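Local structure of antibiotic biosynthesis monooxygenase (Shewanella loihica, 2RIL) at residues 24-27 / 28-32. The protein is probably a monooxygenase, an oxidoreductase of the antibiotic biosynthesis monooxygenase family with the dimeric alpha-beta barrel fold. Residues are numbered along the deposited sequence; the frame is centred on the assembly and turned at random.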
loop_
_atom_site.group_PDB
_atom_site.type_symbol
_atom_site.label_atom_id
_atom_site.label_comp_id
_atom_site.label_asym_id
_atom_site.label_seq_id
_atom_site.Cartn_x
_atom_site.Cartn_y
_atom_site.Cartn_z
ATOM N N GLU A 24 -4.115 -5.657 -17.029
ATOM C CA GLU A 24 -4.140 -4.978 -18.316
ATOM C C GLU A 24 -5.045 -3.728 -18.263
ATOM O O GLU A 24 -4.725 -2.705 -18.858
ATOM C CB GLU A 24 -4.513 -6.001 -19.420
ATOM C CG GLU A 24 -3.366 -6.990 -19.612
ATOM C CD GLU A 24 -3.607 -8.147 -20.570
ATOM O OE1 GLU A 24 -4.548 -8.088 -21.368
ATOM O OE2 GLU A 24 -2.795 -9.120 -20.529
ATOM N N TYR A 25 -6.138 -3.805 -17.504
ATOM C CA TYR A 25 -6.990 -2.635 -17.218
ATOM C C TYR A 25 -6.168 -1.566 -16.505
ATOM O O TYR A 25 -6.162 -0.395 -16.891
ATOM C CB TYR A 25 -8.193 -3.085 -16.349
ATOM C CG TYR A 25 -9.076 -1.987 -15.812
ATOM C CD1 TYR A 25 -8.839 -1.402 -14.562
ATOM C CD2 TYR A 25 -10.193 -1.607 -16.515
ATOM C CE1 TYR A 25 -9.687 -0.389 -14.080
ATOM C CE2 TYR A 25 -11.039 -0.624 -16.043
ATOM C CZ TYR A 25 -10.794 -0.035 -14.828
ATOM O OH TYR A 25 -11.676 0.948 -14.395
ATOM N N TRP A 26 -5.430 -1.995 -15.490
ATOM C CA TRP A 26 -4.606 -1.089 -14.724
ATOM C C TRP A 26 -3.576 -0.425 -15.643
ATOM O O TRP A 26 -3.379 0.795 -15.575
ATOM C CB TRP A 26 -3.949 -1.822 -13.557
ATOM C CG TRP A 26 -3.044 -0.865 -12.820
ATOM C CD1 TRP A 26 -3.387 0.006 -11.817
ATOM C CD2 TRP A 26 -1.662 -0.610 -13.093
ATOM N NE1 TRP A 26 -2.301 0.733 -11.417
ATOM C CE2 TRP A 26 -1.225 0.378 -12.188
ATOM C CE3 TRP A 26 -0.742 -1.140 -13.998
ATOM C CZ2 TRP A 26 0.072 0.848 -12.187
ATOM C CZ3 TRP A 26 0.531 -0.656 -14.000
ATOM C CH2 TRP A 26 0.942 0.311 -13.074
ATOM N N GLU A 27 -2.929 -1.197 -16.524
ATOM C CA GLU A 27 -1.932 -0.646 -17.435
ATOM C C GLU A 27 -2.468 0.433 -18.362
ATOM O O GLU A 27 -1.799 1.428 -18.597
ATOM C CB GLU A 27 -1.336 -1.756 -18.280
ATOM C CG GLU A 27 -0.428 -2.725 -17.500
ATOM C CD GLU A 27 -0.068 -3.953 -18.291
ATOM O OE1 GLU A 27 -0.991 -4.523 -18.940
ATOM O OE2 GLU A 27 1.140 -4.351 -18.252
ATOM N N ALA A 28 -3.679 0.224 -18.876
ATOM C CA ALA A 28 -4.304 1.231 -19.727
ATOM C C ALA A 28 -4.497 2.550 -18.981
ATOM O O ALA A 28 -4.254 3.627 -19.546
ATOM C CB ALA A 28 -5.633 0.679 -20.297
ATOM N N HIS A 29 -4.901 2.452 -17.722
ATOM C CA HIS A 29 -5.024 3.612 -16.869
ATOM C C HIS A 29 -3.692 4.263 -16.516
ATOM O O HIS A 29 -3.586 5.469 -16.558
ATOM C CB HIS A 29 -5.851 3.290 -15.639
ATOM C CG HIS A 29 -7.291 3.061 -15.960
ATOM N ND1 HIS A 29 -7.729 1.942 -16.636
ATOM C CD2 HIS A 29 -8.398 3.808 -15.713
ATOM C CE1 HIS A 29 -9.044 2.013 -16.791
ATOM N NE2 HIS A 29 -9.469 3.143 -16.246
ATOM N N ARG A 30 -2.683 3.457 -16.215
ATOM C CA ARG A 30 -1.345 3.952 -15.978
ATOM C C ARG A 30 -0.787 4.718 -17.181
ATOM O O ARG A 30 -0.132 5.743 -17.021
ATOM C CB ARG A 30 -0.442 2.788 -15.593
ATOM C CG ARG A 30 0.976 3.214 -15.350
ATOM C CD ARG A 30 1.862 2.983 -16.548
ATOM N NE ARG A 30 2.559 1.706 -16.391
ATOM C CZ ARG A 30 2.377 0.613 -17.130
ATOM N NH1 ARG A 30 1.514 0.562 -18.147
ATOM N NH2 ARG A 30 3.098 -0.456 -16.855
ATOM N N ASP A 31 -1.029 4.196 -18.382
ATOM C CA ASP A 31 -0.582 4.886 -19.572
ATOM C C ASP A 31 -1.210 6.286 -19.702
ATOM O O ASP A 31 -0.526 7.213 -20.118
ATOM C CB ASP A 31 -0.835 4.048 -20.828
ATOM C CG ASP A 31 -0.010 2.771 -20.866
ATOM O OD1 ASP A 31 0.947 2.623 -20.083
ATOM O OD2 ASP A 31 -0.327 1.887 -21.700
ATOM N N PHE A 32 -2.460 6.448 -19.310
ATOM C CA PHE A 32 -3.062 7.784 -19.292
ATOM C C PHE A 32 -2.443 8.644 -18.199
ATOM O O PHE A 32 -2.006 9.746 -18.418
ATOM C CB PHE A 32 -4.576 7.700 -19.048
ATOM C CG PHE A 32 -5.224 9.031 -18.974
ATOM C CD1 PHE A 32 -5.642 9.688 -20.139
ATOM C CD2 PHE A 32 -5.386 9.686 -17.756
ATOM C CE1 PHE A 32 -6.202 10.947 -20.062
ATOM C CE2 PHE A 32 -5.988 10.913 -17.687
ATOM C CZ PHE A 32 -6.395 11.546 -18.844
HETATM O O HOH W 1 3.144 -2.674 -18.615
#
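His-29 turns back one helical turn onto Tyr-25. Its CE1 lies over one face of the tyrosine ring, toward the rim, 3.3 Å from Tyr-25 CZ. The two rings are inclined at 37°. His-29 ND1 also donates to Tyr-25 O at 2.8 Å, reaching the oxygen from above the carbonyl plane. The backbone N of His-29 donates to the same oxygen at 3.2 Å, so two bonds from one residue grip it. With CG beside its own backbone N (chi1 -69°), the imidazole can make this bond. The His-29 side chain also packs on Met-75 and Leu-79 of helix 65-79.

A second i to i+4 pair joins Trp-26 and Arg-30. Arg-30 CB makes a CH-pi contact 3.9 Å from the centroid of the indole six-membered ring. In the conformer described, one of two modelled, the arginine then bends at chi2 and chi3, which brings Trp-26 CZ3 over one face of the guanidinium. Trp-26 itself packs on Thr-42 and Leu-44 of strand 39-47.

In the same conformer the guanidinium forms a salt bridge to Asp-31, NH1 to OD1 at 2.9 Å. A water links Arg-30 NH2 (2.8 Å) to Glu-27 OE2 (2.6 Å). In the second subunit, Arg-98 pairs with Glu-27 and the Thr-99 carboxylate with this Arg-30 conformer. These opposite charges tie helix 19-33 to the partner's C-terminus, and probably keep Glu-27 and Arg-30 ionised.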